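Local coordinates for conserved exported protein (Bacteroides fragilis, PDB 3CLW) that is of unknown function but probably hydrolyses O-glycosidic bonds in carbohydrate substrates, at residues A[34-39]-A[381-386]; A[27-32]-A[358-363]; A[43-48]-A[111-116]; A[91-96]-A[104-109]. One frame throughout, in Å; residues are numbered along the deposited sequence.

How the contacts relate
Following the chain from the N terminus, residues 27-32 come first and pair with 358-363 in contact 2, closing a loop that takes in most of the family 30 region. A few residues on, 34-39 meets 381-386 in contact 1. Because their segments alternate, contacts 1 and 2 cross; both use helix 30-36, and L381 packs on L362 between them. Nested inside both is contact 3, where helix 39-50 meets helix 108-119. Contact 4 closes the shortest loop, 91-96 on 104-109, and lies inside all the others; Q111 joins it to contact 3. Together they tie helices 30-36, 39-50 and 108-119 to the small three-stranded sheet and to the loop after strand 68-71.

Contact 1. Residues A[34-39]-A[381-386]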
loop_
_atom_site.group_PDB
_atom_site.type_symbol
_atom_site.label_atom_id
_atom_site.label_comp_id
_atom_site.label_asym_id
_atom_site.label_seq_id
_atom_site.Cartn_x
_atom_site.Cartn_y
_atom_site.Cartn_z
ATOM N N GLY A 34 -2.854 10.994 -16.317
ATOM C CA GLY A 34 -2.781 10.079 -17.422
ATOM C C GLY A 34 -3.500 10.561 -18.660
ATOM O O GLY A 34 -3.196 10.128 -19.771
ATOM N N LYS A 35 -4.469 11.444 -18.466
ATOM C CA LYS A 35 -5.263 11.940 -19.577
ATOM C C LYS A 35 -4.769 13.276 -20.124
ATOM O O LYS A 35 -4.779 13.473 -21.323
ATOM C CB LYS A 35 -6.731 12.073 -19.195
ATOM C CG LYS A 35 -7.634 12.310 -20.395
ATOM C CD LYS A 35 -9.097 12.523 -19.963
ATOM C CE LYS A 35 -10.037 12.359 -21.183
ATOM N NZ LYS A 35 -11.274 13.184 -20.982
ATOM N N ASN A 36 -4.303 14.146 -19.239
ATOM C CA ASN A 36 -4.021 15.535 -19.571
ATOM C C ASN A 36 -2.581 15.992 -19.536
ATOM O O ASN A 36 -2.231 16.946 -20.268
ATOM C CB ASN A 36 -4.761 16.470 -18.620
ATOM C CG ASN A 36 -6.248 16.341 -18.717
ATOM O OD1 ASN A 36 -6.784 15.921 -19.749
ATOM N ND2 ASN A 36 -6.943 16.762 -17.658
ATOM N N TRP A 37 -1.763 15.410 -18.646
ATOM C CA TRP A 37 -0.417 15.945 -18.476
ATOM C C TRP A 37 0.423 15.725 -19.743
ATOM O O TRP A 37 0.127 14.814 -20.524
ATOM C CB TRP A 37 0.257 15.337 -17.247
ATOM C CG TRP A 37 -0.124 16.054 -15.984
ATOM C CD1 TRP A 37 -1.385 16.479 -15.614
ATOM C CD2 TRP A 37 0.750 16.415 -14.921
ATOM N NE1 TRP A 37 -1.335 17.074 -14.386
ATOM C CE2 TRP A 37 -0.037 17.044 -13.931
ATOM C CE3 TRP A 37 2.132 16.254 -14.699
ATOM C CZ2 TRP A 37 0.509 17.539 -12.739
ATOM C CZ3 TRP A 37 2.672 16.752 -13.534
ATOM C CH2 TRP A 37 1.853 17.376 -12.557
ATOM N N PRO A 38 1.454 16.571 -19.964
ATOM C CA PRO A 38 2.430 16.375 -21.036
ATOM C C PRO A 38 3.059 14.973 -21.002
ATOM O O PRO A 38 3.408 14.476 -19.936
ATOM C CB PRO A 38 3.499 17.435 -20.730
ATOM C CG PRO A 38 2.754 18.501 -20.057
ATOM C CD PRO A 38 1.721 17.801 -19.205
ATOM N N GLN A 39 3.214 14.378 -22.174
ATOM C CA GLN A 39 3.733 13.031 -22.361
ATOM C C GLN A 39 4.986 12.786 -21.544
ATOM O O GLN A 39 5.082 11.778 -20.821
ATOM C CB GLN A 39 4.026 12.788 -23.851
ATOM C CG GLN A 39 4.303 11.343 -24.246
ATOM C CD GLN A 39 3.067 10.457 -24.191
ATOM O OE1 GLN A 39 1.946 10.920 -24.415
ATOM N NE2 GLN A 39 3.266 9.169 -23.893
ATOM N N LEU A 381 -3.205 21.841 -11.549
ATOM C CA LEU A 381 -2.560 20.504 -11.530
ATOM C C LEU A 381 -3.375 19.426 -12.210
ATOM O O LEU A 381 -2.824 18.351 -12.513
ATOM C CB LEU A 381 -2.181 20.070 -10.101
ATOM C CG LEU A 381 -1.014 20.862 -9.483
ATOM C CD1 LEU A 381 -0.868 20.609 -7.971
ATOM C CD2 LEU A 381 0.285 20.560 -10.204
ATOM N N GLN A 382 -4.661 19.684 -12.471
ATOM C CA GLN A 382 -5.459 18.748 -13.303
ATOM C C GLN A 382 -4.905 18.642 -14.754
ATOM O O GLN A 382 -5.103 17.631 -15.470
ATOM C CB GLN A 382 -6.947 19.125 -13.284
ATOM C CG GLN A 382 -7.584 18.941 -11.909
ATOM C CD GLN A 382 -9.107 19.123 -11.859
ATOM O OE1 GLN A 382 -9.726 19.625 -12.795
ATOM N NE2 GLN A 382 -9.715 18.698 -10.749
ATOM N N TYR A 383 -4.153 19.667 -15.154
ATOM C CA TYR A 383 -3.683 19.803 -16.533
ATOM C C TYR A 383 -2.182 19.647 -16.753
ATOM O O TYR A 383 -1.784 19.108 -17.768
ATOM C CB TYR A 383 -4.181 21.151 -17.135
ATOM C CG TYR A 383 -5.678 21.304 -16.965
ATOM C CD1 TYR A 383 -6.559 20.412 -17.579
ATOM C CD2 TYR A 383 -6.208 22.309 -16.161
ATOM C CE1 TYR A 383 -7.927 20.529 -17.395
ATOM C CE2 TYR A 383 -7.572 22.440 -15.974
ATOM C CZ TYR A 383 -8.425 21.551 -16.590
ATOM O OH TYR A 383 -9.790 21.680 -16.420
ATOM N N ASP A 384 -1.376 20.156 -15.823
ATOM C CA ASP A 384 0.093 20.204 -15.933
ATOM C C ASP A 384 0.660 20.595 -14.559
ATOM O O ASP A 384 -0.056 21.141 -13.733
ATOM C CB ASP A 384 0.494 21.273 -16.963
ATOM C CG ASP A 384 1.893 21.088 -17.505
ATOM O OD1 ASP A 384 2.671 20.277 -16.969
ATOM O OD2 ASP A 384 2.245 21.789 -18.477
ATOM N N GLY A 385 1.946 20.353 -14.318
ATOM C CA GLY A 385 2.545 20.718 -13.042
ATOM C C GLY A 385 3.987 20.280 -13.020
ATOM O O GLY A 385 4.497 19.797 -13.999
ATOM N N GLU A 386 4.638 20.449 -11.878
ATOM C CA GLU A 386 6.024 20.037 -11.662
ATOM C C GLU A 386 6.084 18.820 -10.708
ATOM O O GLU A 386 5.430 18.785 -9.681
ATOM C CB GLU A 386 6.832 21.204 -11.054
ATOM C CG GLU A 386 8.348 20.974 -11.023
ATOM C CD GLU A 386 9.076 21.777 -9.946
ATOM O OE1 GLU A 386 8.557 22.823 -9.484
ATOM O OE2 GLU A 386 10.195 21.356 -9.564
#
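W37 is the tight part of this contact. Its indole lies against the turn 381-386, and NE1 donates to L381 O at 2.7 Å, with the oxygen in the ring plane; seen from the acceptor, NE1 stands 35° above the plane of that carbonyl. The backbone of D384 and G385 passes over one face of the indole, CH2 coming within 3.4 Å of G385 CA, while L381 CD2 touches CZ2 at 4.0 Å. With CG beside its own backbone N (chi1 -84°), the ring swings across to the turn just where helix 30-36 ends. That turn leads into strand 386-389, an edge of the small three-stranded sheet that also holds strands 360-361 and 368-371, and L370 of the middle strand packs on both W37 and L381.

Toward solvent the contacts are fewer and rest on single polar bonds, with Y383 exposed and N36, P38 and D384 partly so. N36 ND2 reaches Q382 O at 3.0 Å in a nearly straight bond (166° at the hydrogen), the oxygen close to the amide plane, and the side chain runs alongside Y383 in the same direction, the two flat groups inclined to each other. P38, at the N-cap position of the next helix, crosses D384 at about a right angle, its CD 3.5 Å from D384 OD1. That oxygen also accepts from G385 N at 2.7 Å and forms a salt bridge with K41, whose NZ bonds to G385 O as well.

Contact 2. Residues A[27-32]-A[358-363]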
loop_
_atom_site.group_PDB
_atom_site.type_symbol
_atom_site.label_atom_id
_atom_site.label_comp_id
_atom_site.label_asym_id
_atom_site.label_seq_id
_atom_site.Cartn_x
_atom_site.Cartn_y
_atom_site.Cartn_z
ATOM N N ALA A 27 -5.454 6.575 -7.102
ATOM C CA ALA A 27 -6.758 7.207 -6.796
ATOM C C ALA A 27 -6.747 8.718 -7.069
ATOM O O ALA A 27 -5.731 9.407 -6.790
ATOM C CB ALA A 27 -7.143 6.936 -5.383
ATOM N N TRP A 28 -7.861 9.208 -7.627
ATOM C CA TRP A 28 -8.152 10.638 -7.740
ATOM C C TRP A 28 -7.347 11.373 -8.805
ATOM O O TRP A 28 -7.930 11.871 -9.755
ATOM C CB TRP A 28 -8.025 11.349 -6.403
ATOM C CG TRP A 28 -8.918 10.808 -5.336
ATOM C CD1 TRP A 28 -10.039 10.007 -5.488
ATOM C CD2 TRP A 28 -8.766 11.021 -3.925
ATOM N NE1 TRP A 28 -10.579 9.724 -4.242
ATOM C CE2 TRP A 28 -9.818 10.337 -3.277
ATOM C CE3 TRP A 28 -7.856 11.754 -3.151
ATOM C CZ2 TRP A 28 -9.966 10.347 -1.896
ATOM C CZ3 TRP A 28 -8.034 11.781 -1.751
ATOM C CH2 TRP A 28 -9.069 11.082 -1.154
ATOM N N ARG A 29 -6.021 11.367 -8.672
ATOM C CA ARG A 29 -5.141 12.230 -9.467
ATOM C C ARG A 29 -4.627 11.666 -10.781
ATOM O O ARG A 29 -4.475 12.404 -11.758
ATOM C CB ARG A 29 -4.030 12.796 -8.558
ATOM C CG ARG A 29 -4.708 13.495 -7.379
ATOM C CD ARG A 29 -3.795 14.185 -6.442
ATOM N NE ARG A 29 -3.390 13.358 -5.321
ATOM C CZ ARG A 29 -3.948 13.329 -4.116
ATOM N NH1 ARG A 29 -5.026 14.023 -3.808
ATOM N NH2 ARG A 29 -3.398 12.559 -3.208
ATOM N N CYS A 30 -4.400 10.361 -10.815
ATOM C CA CYS A 30 -3.881 9.694 -11.992
ATOM C C CYS A 30 -4.834 9.741 -13.180
ATOM O O CYS A 30 -4.396 9.720 -14.354
ATOM C CB CYS A 30 -3.472 8.246 -11.645
ATOM S SG CYS A 30 -1.965 8.251 -10.609
ATOM N N ALA A 31 -6.130 9.835 -12.891
ATOM C CA ALA A 31 -7.105 10.061 -13.967
ATOM C C ALA A 31 -6.760 11.363 -14.726
ATOM O O ALA A 31 -6.894 11.423 -15.951
ATOM C CB ALA A 31 -8.536 10.112 -13.412
ATOM N N PHE A 32 -6.311 12.387 -14.002
ATOM C CA PHE A 32 -6.000 13.670 -14.643
ATOM C C PHE A 32 -4.644 13.628 -15.315
ATOM O O PHE A 32 -4.523 14.004 -16.454
ATOM C CB PHE A 32 -6.097 14.834 -13.653
ATOM C CG PHE A 32 -7.489 15.072 -13.182
ATOM C CD1 PHE A 32 -8.373 15.824 -13.961
ATOM C CD2 PHE A 32 -7.955 14.488 -11.987
ATOM C CE1 PHE A 32 -9.692 16.032 -13.544
ATOM C CE2 PHE A 32 -9.259 14.709 -11.562
ATOM C CZ PHE A 32 -10.129 15.477 -12.343
ATOM N N THR A 358 -2.314 7.266 -2.402
ATOM C CA THR A 358 -1.989 7.871 -3.707
ATOM C C THR A 358 -0.456 8.048 -3.916
ATOM O O THR A 358 0.229 8.589 -3.054
ATOM C CB THR A 358 -2.660 9.219 -3.857
ATOM O OG1 THR A 358 -2.205 10.065 -2.795
ATOM C CG2 THR A 358 -4.219 9.105 -3.785
ATOM N N ALA A 359 0.066 7.564 -5.044
ATOM C CA ALA A 359 1.468 7.786 -5.433
ATOM C C ALA A 359 1.836 9.300 -5.537
ATOM O O ALA A 359 2.977 9.697 -5.280
ATOM C CB ALA A 359 1.732 7.093 -6.744
ATOM N N VAL A 360 0.859 10.131 -5.904
ATOM C CA VAL A 360 1.072 11.567 -6.080
ATOM C C VAL A 360 0.089 12.334 -5.204
ATOM O O VAL A 360 -0.995 11.813 -4.811
ATOM C CB VAL A 360 0.960 12.017 -7.577
ATOM C CG1 VAL A 360 1.934 11.252 -8.454
ATOM C CG2 VAL A 360 -0.458 11.795 -8.091
ATOM N N SER A 361 0.494 13.551 -4.859
ATOM C CA SER A 361 -0.220 14.373 -3.904
ATOM C C SER A 361 0.245 15.795 -4.093
ATOM O O SER A 361 1.343 16.034 -4.612
ATOM C CB SER A 361 0.111 13.943 -2.465
ATOM O OG SER A 361 -0.571 14.761 -1.503
ATOM N N LEU A 362 -0.585 16.739 -3.660
ATOM C CA LEU A 362 -0.192 18.145 -3.647
ATOM C C LEU A 362 0.612 18.466 -2.400
ATOM O O LEU A 362 1.286 19.480 -2.348
ATOM C CB LEU A 362 -1.427 19.047 -3.740
ATOM C CG LEU A 362 -1.993 19.341 -5.136
ATOM C CD1 LEU A 362 -2.479 18.098 -5.860
ATOM C CD2 LEU A 362 -3.146 20.276 -4.936
ATOM N N GLY A 363 0.536 17.591 -1.398
ATOM C CA GLY A 363 1.213 17.792 -0.105
ATOM C C GLY A 363 2.497 17.000 -0.073
ATOM O O GLY A 363 2.827 16.331 -1.057
#
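The bend at 27-29, just before helix 30-36, runs past the backbone of 358-363 with A27 CA 5.7 Å from T358 CA, no backbone hydrogen bond joining the two. This is a buried junction in the TIM-barrel region: 27-32 comes just after the long N-terminal strand 6-25, whose parallel neighbour, strand 353-356, leads into the other segment. R29 crosses the gap. Its aliphatic part packs first, CB against V360 CG2 at 3.7 Å, and a bend at chi3 (-93°) then turns the guanidinium side-on to V360 O. Both NE and NH2 donate to that single oxygen, NE at 2.9 Å from above the carbonyl plane and NH2 on a lone pair within it. The oxygen lies close to the guanidinium plane, so the two bonds fix how the group is rotated. T358 OG1 donates to V360 O too, giving the buried carbonyl three donors. S361 OG accepts from G363 N in an ST turn and is also hydrogen-bonded to D365. The methyl CG2 of T358 rests 3.4 Å from A27 O and 4.0 Å from A27 CB.

Contact 3. Residues A[43-48]-A[111-116]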
loop_
_atom_site.group_PDB
_atom_site.type_symbol
_atom_site.label_atom_id
_atom_site.label_comp_id
_atom_site.label_asym_id
_atom_site.label_seq_id
_atom_site.Cartn_x
_atom_site.Cartn_y
_atom_site.Cartn_z
ATOM N N GLU A 43 5.415 10.100 -18.455
ATOM C CA GLU A 43 6.408 9.036 -18.609
ATOM C C GLU A 43 7.393 9.027 -17.476
ATOM O O GLU A 43 7.751 7.965 -16.968
ATOM C CB GLU A 43 7.147 9.172 -19.928
ATOM C CG GLU A 43 6.187 9.360 -21.044
ATOM C CD GLU A 43 6.103 8.207 -21.985
ATOM O OE1 GLU A 43 5.829 7.064 -21.537
ATOM O OE2 GLU A 43 6.320 8.462 -23.200
ATOM N N LYS A 44 7.841 10.217 -17.105
ATOM C CA LYS A 44 8.729 10.394 -15.970
ATOM C C LYS A 44 8.117 9.866 -14.652
ATOM O O LYS A 44 8.795 9.195 -13.888
ATOM C CB LYS A 44 9.123 11.867 -15.848
ATOM C CG LYS A 44 9.857 12.261 -14.551
ATOM C CD LYS A 44 11.258 11.657 -14.455
ATOM C CE LYS A 44 12.258 12.718 -13.895
ATOM N NZ LYS A 44 13.702 12.402 -14.221
ATOM N N ILE A 45 6.862 10.217 -14.383
ATOM C CA ILE A 45 6.142 9.680 -13.200
ATOM C C ILE A 45 6.127 8.143 -13.285
ATOM O O ILE A 45 6.573 7.476 -12.368
ATOM C CB ILE A 45 4.713 10.268 -13.089
ATOM C CG1 ILE A 45 4.777 11.763 -12.745
ATOM C CG2 ILE A 45 3.853 9.498 -12.058
ATOM C CD1 ILE A 45 3.430 12.504 -12.859
ATOM N N ALA A 46 5.690 7.607 -14.420
ATOM C CA ALA A 46 5.686 6.161 -14.631
ATOM C C ALA A 46 7.056 5.482 -14.393
ATOM O O ALA A 46 7.121 4.385 -13.802
ATOM C CB ALA A 46 5.160 5.831 -16.013
ATOM N N ASP A 47 8.137 6.126 -14.842
ATOM C CA ASP A 47 9.464 5.636 -14.537
ATOM C C ASP A 47 9.750 5.621 -13.014
ATOM O O ASP A 47 10.253 4.628 -12.510
ATOM C CB ASP A 47 10.572 6.418 -15.283
ATOM C CG ASP A 47 10.534 6.236 -16.816
ATOM O OD1 ASP A 47 9.908 5.275 -17.363
ATOM O OD2 ASP A 47 11.158 7.089 -17.486
ATOM N N LEU A 48 9.460 6.715 -12.304
ATOM C CA LEU A 48 9.699 6.793 -10.832
ATOM C C LEU A 48 8.938 5.707 -10.066
ATOM O O LEU A 48 9.398 5.238 -9.035
ATOM C CB LEU A 48 9.337 8.180 -10.258
ATOM C CG LEU A 48 10.270 9.365 -10.655
ATOM C CD1 LEU A 48 9.554 10.717 -10.552
ATOM C CD2 LEU A 48 11.564 9.368 -9.861
ATOM N N GLN A 111 -6.298 4.063 -17.137
ATOM C CA GLN A 111 -5.893 3.016 -18.076
ATOM C C GLN A 111 -4.547 3.321 -18.708
ATOM O O GLN A 111 -3.776 2.413 -18.953
ATOM C CB GLN A 111 -6.939 2.766 -19.153
ATOM C CG GLN A 111 -8.304 2.257 -18.623
ATOM C CD GLN A 111 -9.250 1.963 -19.751
ATOM O OE1 GLN A 111 -8.911 1.241 -20.677
ATOM N NE2 GLN A 111 -10.422 2.536 -19.706
ATOM N N TRP A 112 -4.256 4.598 -18.957
ATOM C CA TRP A 112 -2.921 5.004 -19.408
ATOM C C TRP A 112 -1.848 4.511 -18.415
ATOM O O TRP A 112 -0.848 3.971 -18.826
ATOM C CB TRP A 112 -2.798 6.547 -19.625
ATOM C CG TRP A 112 -1.465 6.860 -20.193
ATOM C CD1 TRP A 112 -1.118 6.862 -21.531
ATOM C CD2 TRP A 112 -0.260 7.116 -19.465
ATOM N NE1 TRP A 112 0.230 7.118 -21.667
ATOM C CE2 TRP A 112 0.779 7.277 -20.418
ATOM C CE3 TRP A 112 0.049 7.222 -18.099
ATOM C CZ2 TRP A 112 2.103 7.562 -20.045
ATOM C CZ3 TRP A 112 1.347 7.519 -17.737
ATOM C CH2 TRP A 112 2.368 7.652 -18.712
ATOM N N PHE A 113 -2.055 4.763 -17.122
ATOM C CA PHE A 113 -1.146 4.296 -16.060
ATOM C C PHE A 113 -0.953 2.784 -16.024
ATOM O O PHE A 113 0.168 2.302 -15.859
ATOM C CB PHE A 113 -1.552 4.826 -14.680
ATOM C CG PHE A 113 -0.932 6.111 -14.365
ATOM C CD1 PHE A 113 -1.563 7.308 -14.714
ATOM C CD2 PHE A 113 0.324 6.145 -13.800
ATOM C CE1 PHE A 113 -0.947 8.518 -14.490
ATOM C CE2 PHE A 113 0.941 7.345 -13.557
ATOM C CZ PHE A 113 0.305 8.539 -13.906
ATOM N N MET A 114 -2.037 2.034 -16.194
ATOM C CA MET A 114 -1.923 0.554 -16.356
ATOM C C MET A 114 -0.994 0.204 -17.512
ATOM O O MET A 114 -0.084 -0.609 -17.359
ATOM C CB MET A 114 -3.299 -0.096 -16.528
ATOM C CG MET A 114 -4.239 0.069 -15.300
ATOM S SD MET A 114 -5.915 -0.605 -15.504
ATOM C CE MET A 114 -5.527 -2.346 -15.608
ATOM N N LYS A 115 -1.226 0.816 -18.670
ATOM C CA LYS A 115 -0.413 0.563 -19.848
ATOM C C LYS A 115 1.060 0.943 -19.640
ATOM O O LYS A 115 1.938 0.217 -20.046
ATOM C CB LYS A 115 -1.003 1.216 -21.114
ATOM N N ALA A 116 1.308 2.051 -18.955
ATOM C CA ALA A 116 2.669 2.530 -18.679
ATOM C C ALA A 116 3.424 1.610 -17.730
ATOM O O ALA A 116 4.628 1.399 -17.895
ATOM C CB ALA A 116 2.631 3.927 -18.106
#
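Two helices of the TIM-barrel region, 39-50 and 108-119, pack against each other here, their local axes 10.4 Å apart and crossing at -55°. The helices come nearest at A46 and A116 (CA to CA 6.2 Å), whose CB methyls touch at 3.8 Å, both pointing toward the other helix. Larger side chains pack beside them.

W112 is one of these. Its CG stands opposite the backbone N (chi1 -175°), which carries the indole over to the other helix. There CH2 lies 3.9 Å from E43 N and 4.3 Å from A46 CB, both approaching obliquely. Within its own helix, A116 CB sits over one indole face, displaced from the ring centre, and W112 CZ3 in turn lies over the centre of the F113 ring, so the two aromatics and the alanine are packed as a unit. I45 comes to that unit from the far helix, its CG2 meeting the edge of F113 at CE2, 3.9 Å away and near the ring plane.

E43 bends at chi2 and brings OE1 within 4.0 Å of W112 CZ2, with the carboxylate plane turned 68° from the indole. The charge itself is met by R120, which bridges to both E43 and D47, and K42 makes a cation-pi contact with W112. I33 of helix 30-36 touches both I45 and F113. The seam is apolar with charged residues at its border, and it joins neighbouring helices of the layer that surrounds a TIM-type barrel.

Contact 4. Residues A[91-96]-A[104-109]; sequences RTECFL and FTKQAG
F95 is sandwiched between F104 and Q107. On one face F104 CD1 comes to 3.5 Å from F95 CG, with the two ring planes inclined at 51°; over the opposite face lies Q107 OE1, displaced from the ring centre, its amide plane 34° from the ring. At the edge, K106 O sits near the ring plane, 3.3 Å from F95 CE1. The phenyl group is thus met by a ring, an amide and a carbonyl from one short segment.

Next to it, E93 points its extended side chain at the start of helix 108-119. E93 OE1 accepts from Q107 N at 2.8 Å in a nearly straight bond, the donor standing 45° out of the carboxylate plane. Water 1 donates to the same oxygen and accepts from A108 N, so one carboxylate oxygen serves two successive backbone amides, one directly and one through water. K106, with its chain stretched out, runs past E93 and donates from NZ to C94 O at 3.3 Å; water 3 links NZ to F95 O, and NZ also forms a salt bridge with E78.

Farther out, Q107 is positioned from several sides: NE2 donates to N71 O and Q110 OE1, OE1 accepts from G73 N, and water 2 joins OE1 to F95 N. Q111 NE2, one turn into the helix, bonds to the carbonyls of F104 and K106, holding the approach to the helix in shape. S167 of helix 157-173 touches both phenylalanines. Q107 holds the N-cap position, and the contact fastens the long loop after strand 68-71 to the N-terminal end of helix 108-119, a connection from strand to following helix of the kind found in TIM-barrel proteins.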
loop_
_atom_site.group_PDB
_atom_site.type_symbol
_atom_site.label_atom_id
_atom_site.label_comp_id
_atom_site.label_asym_id
_atom_site.label_seq_id
_atom_site.Cartn_x
_atom_site.Cartn_y
_atom_site.Cartn_z
ATOM N N ARG A 91 -14.048 12.724 -7.763
ATOM C CA ARG A 91 -15.138 12.058 -8.470
ATOM C C ARG A 91 -14.565 11.015 -9.417
ATOM O O ARG A 91 -13.448 11.179 -9.929
ATOM C CB ARG A 91 -15.952 13.081 -9.277
ATOM C CG ARG A 91 -16.968 13.833 -8.425
ATOM C CD ARG A 91 -17.529 15.048 -9.165
ATOM N NE ARG A 91 -18.182 15.944 -8.222
ATOM C CZ ARG A 91 -18.190 17.277 -8.325
ATOM N NH1 ARG A 91 -17.576 17.925 -9.330
ATOM N NH2 ARG A 91 -18.811 17.957 -7.402
ATOM N N THR A 92 -15.329 9.946 -9.643
ATOM C CA THR A 92 -14.910 8.853 -10.532
ATOM C C THR A 92 -15.989 8.570 -11.556
ATOM O O THR A 92 -17.184 8.685 -11.245
ATOM C CB THR A 92 -14.625 7.511 -9.743
ATOM O OG1 THR A 92 -15.848 6.987 -9.189
ATOM C CG2 THR A 92 -13.663 7.731 -8.602
ATOM N N GLU A 93 -15.594 8.185 -12.759
ATOM C CA GLU A 93 -16.538 7.614 -13.680
ATOM C C GLU A 93 -16.927 6.176 -13.269
ATOM O O GLU A 93 -16.365 5.617 -12.333
ATOM C CB GLU A 93 -15.957 7.601 -15.096
ATOM C CG GLU A 93 -15.627 8.999 -15.616
ATOM C CD GLU A 93 -14.977 8.950 -16.955
ATOM O OE1 GLU A 93 -13.793 8.577 -17.029
ATOM O OE2 GLU A 93 -15.681 9.242 -17.938
ATOM N N CYS A 94 -17.913 5.599 -13.945
ATOM C CA CYS A 94 -18.255 4.201 -13.715
ATOM C C CYS A 94 -18.384 3.527 -15.075
ATOM O O CYS A 94 -19.099 4.030 -15.958
ATOM C CB CYS A 94 -19.565 4.049 -12.889
ATOM S SG CYS A 94 -19.901 2.358 -12.342
ATOM N N PHE A 95 -17.728 2.377 -15.236
ATOM C CA PHE A 95 -17.897 1.590 -16.477
ATOM C C PHE A 95 -19.364 1.192 -16.737
ATOM O O PHE A 95 -19.779 1.094 -17.892
ATOM C CB PHE A 95 -17.029 0.316 -16.477
ATOM C CG PHE A 95 -15.536 0.575 -16.376
ATOM C CD1 PHE A 95 -14.916 1.492 -17.210
ATOM C CD2 PHE A 95 -14.764 -0.108 -15.435
ATOM C CE1 PHE A 95 -13.516 1.698 -17.126
ATOM C CE2 PHE A 95 -13.369 0.099 -15.335
ATOM C CZ PHE A 95 -12.758 1.008 -16.171
ATOM N N LEU A 96 -20.125 0.965 -15.670
ATOM C CA LEU A 96 -21.498 0.510 -15.796
ATOM C C LEU A 96 -22.456 1.669 -15.573
ATOM O O LEU A 96 -22.244 2.501 -14.700
ATOM C CB LEU A 96 -21.801 -0.638 -14.802
ATOM C CG LEU A 96 -23.224 -1.181 -14.620
ATOM C CD1 LEU A 96 -23.711 -1.859 -15.884
ATOM C CD2 LEU A 96 -23.232 -2.203 -13.464
ATOM N N PHE A 104 -16.283 0.774 -21.460
ATOM C CA PHE A 104 -14.904 0.612 -21.016
ATOM C C PHE A 104 -13.915 1.694 -21.539
ATOM O O PHE A 104 -12.698 1.624 -21.291
ATOM C CB PHE A 104 -14.399 -0.827 -21.264
ATOM C CG PHE A 104 -14.938 -1.828 -20.271
ATOM C CD1 PHE A 104 -14.636 -1.716 -18.909
ATOM C CD2 PHE A 104 -15.761 -2.885 -20.687
ATOM C CE1 PHE A 104 -15.156 -2.654 -17.976
ATOM C CE2 PHE A 104 -16.248 -3.819 -19.771
ATOM C CZ PHE A 104 -15.947 -3.703 -18.419
ATOM N N THR A 105 -14.441 2.728 -22.193
ATOM C CA THR A 105 -13.573 3.838 -22.599
ATOM C C THR A 105 -13.433 4.861 -21.491
ATOM O O THR A 105 -12.672 5.782 -21.635
ATOM C CB THR A 105 -14.071 4.600 -23.840
ATOM O OG1 THR A 105 -15.222 5.359 -23.468
ATOM C CG2 THR A 105 -14.385 3.663 -25.033
ATOM N N LYS A 106 -14.175 4.705 -20.397
ATOM C CA LYS A 106 -14.066 5.609 -19.259
ATOM C C LYS A 106 -12.818 5.279 -18.409
ATOM O O LYS A 106 -12.160 4.282 -18.659
ATOM C CB LYS A 106 -15.350 5.520 -18.428
ATOM C CG LYS A 106 -16.609 5.912 -19.259
ATOM C CD LYS A 106 -17.887 5.665 -18.474
ATOM C CE LYS A 106 -19.102 6.488 -19.005
ATOM N NZ LYS A 106 -20.320 6.140 -18.127
ATOM N N GLN A 107 -12.495 6.114 -17.414
ATOM C CA GLN A 107 -11.290 5.906 -16.593
ATOM C C GLN A 107 -10.005 5.858 -17.469
ATOM O O GLN A 107 -9.068 5.090 -17.178
ATOM C CB GLN A 107 -11.435 4.644 -15.706
ATOM C CG GLN A 107 -12.699 4.733 -14.797
ATOM C CD GLN A 107 -12.622 3.915 -13.495
ATOM O OE1 GLN A 107 -13.393 2.984 -13.308
ATOM N NE2 GLN A 107 -11.726 4.293 -12.579
ATOM N N ALA A 108 -9.983 6.688 -18.534
ATOM C CA ALA A 108 -8.907 6.683 -19.540
ATOM C C ALA A 108 -7.543 7.002 -18.940
ATOM O O ALA A 108 -6.561 6.299 -19.218
ATOM C CB ALA A 108 -9.230 7.662 -20.685
ATOM N N GLY A 109 -7.484 8.020 -18.078
ATOM C CA GLY A 109 -6.225 8.415 -17.471
ATOM C C GLY A 109 -5.631 7.266 -16.657
ATOM O O GLY A 109 -4.438 7.003 -16.698
HETATM O O HOH W 1 -11.890 8.939 -18.977
HETATM O O HOH W 2 -15.992 1.802 -13.088
HETATM O O HOH W 3 -21.247 3.351 -18.859
#